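PDB 6LSU: intracellular protein transport protein USO1 from Saccharomyces cerevisiae S288c, which is a membrane-tethering protein required for protein transport from the endoplasmic reticulum to the Golgi complex, represented here by its globular head region. Local coordinates for residues K116-L121 with V252-L257; G246-L251 with L287-S292. All blocks are in the same frame, centred on the assembly; numbering follows the deposited sequence.

Contacts 1 and 2 are both largely buried, lie with centres about 13 Å apart in the armadillo-repeat head, and use consecutive stretches of chain, 246-251 leading into helix 251-264 and 252-257 on its first turns. Contact 1 sets the loop between helices 103-112 and 132-143 against the side of helix 251-264, whereas contact 2 joins the loop leading into helix 251-264 to the loop following helix 280-287. They meet where Tyr-117 packs on Leu-251, and helix 301-317 borders both, Asn-306 touching Asn-254 and bonding to the carbonyl of Leu-247. Their chemistry follows their place: a side-chain amide stacked on an aromatic ring in contact 1, a carboxylate gripping a backbone N-H in contact 2.

Contact 1: K116-L121 with V252-L257; sequences KYPSPL and VVNDCL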
loop_
_atom_site.group_PDB
_atom_site.type_symbol
_atom_site.label_atom_id
_atom_site.label_comp_id
_atom_site.label_asym_id
_atom_site.label_seq_id
_atom_site.Cartn_x
_atom_site.Cartn_y
_atom_site.Cartn_z
ATOM N N LYS A 116 -6.931 -9.688 -3.793
ATOM C CA LYS A 116 -7.085 -9.017 -2.471
ATOM C C LYS A 116 -8.568 -8.704 -2.338
ATOM O O LYS A 116 -9.108 -7.959 -3.183
ATOM C CB LYS A 116 -6.226 -7.746 -2.340
ATOM C CG LYS A 116 -4.720 -7.930 -2.545
ATOM C CD LYS A 116 -4.313 -8.154 -3.997
ATOM C CE LYS A 116 -2.966 -8.830 -4.185
ATOM N NZ LYS A 116 -2.757 -9.229 -5.600
ATOM N N TYR A 117 -9.220 -9.334 -1.367
ATOM C CA TYR A 117 -10.697 -9.315 -1.262
ATOM C C TYR A 117 -11.073 -8.648 0.061
ATOM O O TYR A 117 -10.184 -8.418 0.890
ATOM C CB TYR A 117 -11.212 -10.722 -1.586
ATOM C CG TYR A 117 -11.443 -10.889 -3.067
ATOM C CD1 TYR A 117 -10.382 -11.147 -3.925
ATOM C CD2 TYR A 117 -12.709 -10.683 -3.616
ATOM C CE1 TYR A 117 -10.580 -11.235 -5.293
ATOM C CE2 TYR A 117 -12.923 -10.781 -4.984
ATOM C CZ TYR A 117 -11.846 -11.060 -5.819
ATOM O OH TYR A 117 -11.937 -11.192 -7.168
ATOM N N PRO A 118 -12.358 -8.228 0.256
ATOM C CA PRO A 118 -12.782 -7.581 1.498
ATOM C C PRO A 118 -12.585 -8.540 2.676
ATOM O O PRO A 118 -13.518 -9.335 2.912
ATOM C CB PRO A 118 -14.290 -7.310 1.352
ATOM C CG PRO A 118 -14.588 -7.524 -0.113
ATOM C CD PRO A 118 -13.501 -8.448 -0.649
ATOM N N SER A 119 -11.409 -8.444 3.332
ATOM C CA SER A 119 -10.910 -9.365 4.395
ATOM C C SER A 119 -12.006 -9.532 5.445
ATOM O O SER A 119 -12.389 -10.660 5.765
ATOM C CB SER A 119 -9.592 -8.902 5.029
ATOM O OG SER A 119 -8.723 -8.293 4.080
ATOM N N PRO A 120 -12.587 -8.418 5.960
ATOM C CA PRO A 120 -13.696 -8.513 6.911
ATOM C C PRO A 120 -14.802 -9.425 6.347
ATOM O O PRO A 120 -15.183 -10.367 7.018
ATOM C CB PRO A 120 -14.165 -7.054 7.094
ATOM C CG PRO A 120 -12.968 -6.205 6.686
ATOM C CD PRO A 120 -12.259 -7.017 5.622
ATOM N N LEU A 121 -15.217 -9.167 5.100
ATOM C CA LEU A 121 -16.420 -9.762 4.449
ATOM C C LEU A 121 -16.208 -11.234 4.078
ATOM O O LEU A 121 -17.215 -11.887 3.754
ATOM C CB LEU A 121 -16.769 -8.970 3.184
ATOM C CG LEU A 121 -17.098 -7.487 3.371
ATOM C CD1 LEU A 121 -18.254 -7.093 2.467
ATOM C CD2 LEU A 121 -17.421 -7.146 4.823
ATOM N N VAL A 252 -18.120 -9.122 -8.486
ATOM C CA VAL A 252 -17.743 -9.265 -9.921
ATOM C C VAL A 252 -16.790 -8.120 -10.302
ATOM O O VAL A 252 -15.770 -8.407 -10.953
ATOM C CB VAL A 252 -18.964 -9.347 -10.850
ATOM C CG1 VAL A 252 -18.539 -9.423 -12.303
ATOM C CG2 VAL A 252 -19.799 -10.564 -10.514
ATOM N N VAL A 253 -17.076 -6.889 -9.862
ATOM C CA VAL A 253 -16.163 -5.727 -10.076
ATOM C C VAL A 253 -14.833 -5.944 -9.363
ATOM O O VAL A 253 -13.818 -5.632 -9.956
ATOM C CB VAL A 253 -16.827 -4.414 -9.654
ATOM C CG1 VAL A 253 -15.853 -3.269 -9.675
ATOM C CG2 VAL A 253 -18.002 -4.143 -10.559
ATOM N N ASN A 254 -14.859 -6.473 -8.144
ATOM C CA ASN A 254 -13.630 -6.818 -7.376
ATOM C C ASN A 254 -12.813 -7.828 -8.202
ATOM O O ASN A 254 -11.588 -7.622 -8.400
ATOM C CB ASN A 254 -13.996 -7.412 -6.022
ATOM C CG ASN A 254 -12.915 -7.240 -4.987
ATOM O OD1 ASN A 254 -13.191 -7.293 -3.813
ATOM N ND2 ASN A 254 -11.703 -7.008 -5.390
ATOM N N ASP A 255 -13.484 -8.862 -8.716
ATOM C CA ASP A 255 -12.845 -9.876 -9.613
ATOM C C ASP A 255 -12.286 -9.158 -10.854
ATOM O O ASP A 255 -11.088 -9.242 -11.084
ATOM C CB ASP A 255 -13.798 -11.012 -9.957
ATOM C CG ASP A 255 -14.489 -11.661 -8.746
ATOM O OD1 ASP A 255 -15.623 -12.113 -8.917
ATOM O OD2 ASP A 255 -13.904 -11.722 -7.632
ATOM N N CYS A 256 -13.103 -8.381 -11.561
ATOM C CA CYS A 256 -12.661 -7.657 -12.778
ATOM C C CYS A 256 -11.426 -6.836 -12.452
ATOM O O CYS A 256 -10.372 -7.073 -13.154
ATOM C CB CYS A 256 -13.759 -6.765 -13.331
ATOM S SG CYS A 256 -15.049 -7.722 -14.149
ATOM N N LEU A 257 -11.492 -6.004 -11.397
ATOM C CA LEU A 257 -10.326 -5.167 -11.005
ATOM C C LEU A 257 -9.138 -6.079 -10.639
ATOM O O LEU A 257 -8.012 -5.797 -11.041
ATOM C CB LEU A 257 -10.721 -4.203 -9.874
ATOM C CG LEU A 257 -11.807 -3.190 -10.239
ATOM C CD1 LEU A 257 -12.502 -2.679 -8.995
ATOM C CD2 LEU A 257 -11.226 -2.059 -11.062
#
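The side-chain oxygen of Asn-254 is enclosed from several quarters: Pro-118 CD approaches Asn-254 OD1 to 3.4 Å, Tyr-117 CD2 lies equally close, and Gln-302 gives it a hydrogen bond through NE2. The two carbons add close packing and the glutamine supplies the polar partner that a buried amide oxygen needs. The amide lies over one face of the Tyr-117 ring, the two planes only 21° apart in an offset stack. The amide carbon lies over the ring, Asn-254 CG 3.5 Å from Tyr-117 CE2, while Asn-254 ND2 stands 4.0 Å above the ring plane of Tyr-117 and is displaced toward the rim. A first torsion that sets CG anti to the backbone N (chi1 -155°) swings the asparagine amide across the ring. Asparagine suits this place because its flat, short head can stack on an aromatic ring and still present a carbonyl to a polar neighbour. Cutting the side chain back to an alanine is likely to leave the NE2 of Gln-302 without this acceptor and the tyrosine face without its stacked amide. At the far end of the ring the hydroxyl of Tyr-117 is modelled implausibly close to the carboxylate of Asp-255, and the detail there is doubtful. The sounder partner of the aspartate is Arg-111 of helix 103-112, which forms a salt bridge with OD1 and gives this buried charge a mate. Tyrosine offers the amide a broad flat face. Around this meeting of loop and helix, which sets an earlier loop against ARM repeat 4, helix 204-218 supports the tyrosine through Met-215 and the aspartate through Ile-211, while helix 301-317 lays Val-305 and Asn-306 against Asn-254.

Contact 2: G246-L251 with L287-S292; sequences GLRGSL and LSEPIS
The backbone N-H of Leu-247 is held by the carboxylate of Glu-289: Leu-247 N donates to Glu-289 OE2 over 2.7 Å. OE2 accepts with its syn lone pair, on the side of the other oxygen, and the bond is bent, with an angle of 138° at the hydrogen. Glu-289 OE2 also lies 3.3 Å from Leu-247 CB. An extended glutamate chain (chi2 158°) lets the carboxylate reach from its own loop to the backbone of the other, which suits glutamate to this position. Next to the polar bond, Leu-247 CD2 packs on the Pro-290 ring, 3.8 Å from Pro-290 CD, the two side chains crossing at about a right angle. Beside the glutamate, Arg-248 sends its guanidinium obliquely toward the aliphatic part, Arg-248 NH2 being 4.4 Å from Glu-289 CG; the opposite charges are near each other without touching. The loops belong to neighbouring armadillo repeats, 246-251 to ARM 4 and 287-292 to ARM 5, and the contact bridges the two. Glu-289 and Pro-290 occupy the middle of a type I beta turn closed by Ile-291 N to Ser-288 O, where proline's missing N-H costs nothing and its rigid ring gives the leucine an apolar surface. The Gly-249 N to Gly-246 O bond of 2.7 Å folds the other loop, and Gly-246, at positive phi, leaves room for the carboxylate where a CB would clash with OE1. Farther out, Glu-242 comes close to Glu-289 OE1, a like charge that might raise the glutamate's affinity for a proton. Leucine's branched apolar end suits a site between Pro-290, Phe-297 and Ile-307; Trp-299 and Leu-344 back the proline, and Asn-306 of helix 301-317 bonds to the leucine carbonyl.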
loop_
_atom_site.group_PDB
_atom_site.type_symbol
_atom_site.label_atom_id
_atom_site.label_comp_id
_atom_site.label_asym_id
_atom_site.label_seq_id
_atom_site.Cartn_x
_atom_site.Cartn_y
_atom_site.Cartn_z
ATOM N N GLY A 246 -20.156 -0.214 -11.782
ATOM C CA GLY A 246 -18.877 0.408 -11.404
ATOM C C GLY A 246 -18.499 0.078 -9.970
ATOM O O GLY A 246 -18.719 -1.068 -9.507
ATOM N N LEU A 247 -17.965 1.054 -9.253
ATOM C CA LEU A 247 -17.595 0.909 -7.823
ATOM C C LEU A 247 -18.754 0.281 -7.047
ATOM O O LEU A 247 -18.476 -0.511 -6.083
ATOM C CB LEU A 247 -17.222 2.277 -7.262
ATOM C CG LEU A 247 -15.723 2.529 -7.095
ATOM C CD1 LEU A 247 -14.874 1.828 -8.148
ATOM C CD2 LEU A 247 -15.429 4.011 -7.064
ATOM N N ARG A 248 -20.001 0.572 -7.443
ATOM C CA ARG A 248 -21.196 0.023 -6.744
ATOM C C ARG A 248 -21.485 -1.424 -7.160
ATOM O O ARG A 248 -22.342 -2.033 -6.539
ATOM C CB ARG A 248 -22.390 0.956 -6.941
ATOM C CG ARG A 248 -22.195 2.284 -6.224
ATOM C CD ARG A 248 -23.288 3.289 -6.480
ATOM N NE ARG A 248 -22.883 4.194 -7.552
ATOM C CZ ARG A 248 -23.210 5.480 -7.638
ATOM N NH1 ARG A 248 -23.967 6.053 -6.716
ATOM N NH2 ARG A 248 -22.766 6.200 -8.653
ATOM N N GLY A 249 -20.791 -2.004 -8.142
ATOM C CA GLY A 249 -20.782 -3.478 -8.279
ATOM C C GLY A 249 -20.304 -4.118 -6.978
ATOM O O GLY A 249 -19.777 -3.408 -6.078
ATOM N N SER A 250 -20.513 -5.392 -6.773
ATOM C CA SER A 250 -19.935 -6.004 -5.568
ATOM C C SER A 250 -18.755 -6.877 -6.019
ATOM O O SER A 250 -17.762 -6.249 -6.581
ATOM C CB SER A 250 -21.007 -6.636 -4.716
ATOM O OG SER A 250 -21.456 -7.852 -5.281
ATOM N N LEU A 251 -18.844 -8.202 -5.891
ATOM C CA LEU A 251 -17.659 -9.065 -6.056
ATOM C C LEU A 251 -17.192 -9.098 -7.522
ATOM O O LEU A 251 -15.940 -9.064 -7.731
ATOM C CB LEU A 251 -17.984 -10.457 -5.537
ATOM C CG LEU A 251 -17.654 -10.686 -4.084
ATOM C CD1 LEU A 251 -17.834 -12.184 -3.793
ATOM C CD2 LEU A 251 -16.247 -10.250 -3.764
ATOM N N LEU A 287 -12.883 5.773 -10.939
ATOM C CA LEU A 287 -12.316 6.452 -9.767
ATOM C C LEU A 287 -13.155 7.693 -9.427
ATOM O O LEU A 287 -13.271 8.062 -8.251
ATOM C CB LEU A 287 -10.868 6.826 -10.055
ATOM C CG LEU A 287 -9.865 5.677 -10.000
ATOM C CD1 LEU A 287 -8.464 6.150 -10.389
ATOM C CD2 LEU A 287 -9.848 5.114 -8.593
ATOM N N SER A 288 -13.783 8.303 -10.404
ATOM C CA SER A 288 -14.441 9.617 -10.194
ATOM C C SER A 288 -15.880 9.392 -9.714
ATOM O O SER A 288 -16.482 10.344 -9.195
ATOM C CB SER A 288 -14.383 10.500 -11.419
ATOM O OG SER A 288 -15.547 10.326 -12.211
ATOM N N GLU A 289 -16.358 8.152 -9.710
ATOM C CA GLU A 289 -17.724 7.837 -9.255
ATOM C C GLU A 289 -18.092 8.435 -7.897
ATOM O O GLU A 289 -19.181 8.973 -7.729
ATOM C CB GLU A 289 -17.941 6.339 -9.257
ATOM C CG GLU A 289 -18.766 5.910 -10.443
ATOM C CD GLU A 289 -18.578 4.447 -10.802
ATOM O OE1 GLU A 289 -18.361 4.140 -12.057
ATOM O OE2 GLU A 289 -18.667 3.638 -9.836
ATOM N N PRO A 290 -17.277 8.333 -6.839
ATOM C CA PRO A 290 -17.717 8.824 -5.532
ATOM C C PRO A 290 -17.956 10.346 -5.444
ATOM O O PRO A 290 -18.529 10.740 -4.486
ATOM C CB PRO A 290 -16.553 8.478 -4.614
ATOM C CG PRO A 290 -15.783 7.441 -5.365
ATOM C CD PRO A 290 -15.916 7.810 -6.814
ATOM N N ILE A 291 -17.506 11.130 -6.422
ATOM C CA ILE A 291 -17.578 12.620 -6.421
ATOM C C ILE A 291 -18.699 13.118 -7.347
ATOM O O ILE A 291 -18.543 13.086 -8.591
ATOM C CB ILE A 291 -16.229 13.181 -6.854
ATOM C CG1 ILE A 291 -15.166 12.814 -5.833
ATOM C CG2 ILE A 291 -16.340 14.661 -7.106
ATOM C CD1 ILE A 291 -13.893 12.368 -6.508
ATOM N N SER A 292 -19.788 13.569 -6.723
ATOM C CA SER A 292 -21.023 14.108 -7.351
ATOM C C SER A 292 -21.650 15.127 -6.394
ATOM O O SER A 292 -21.789 14.802 -5.169
ATOM C CB SER A 292 -22.023 13.003 -7.702
ATOM O OG SER A 292 -21.767 12.482 -8.995
#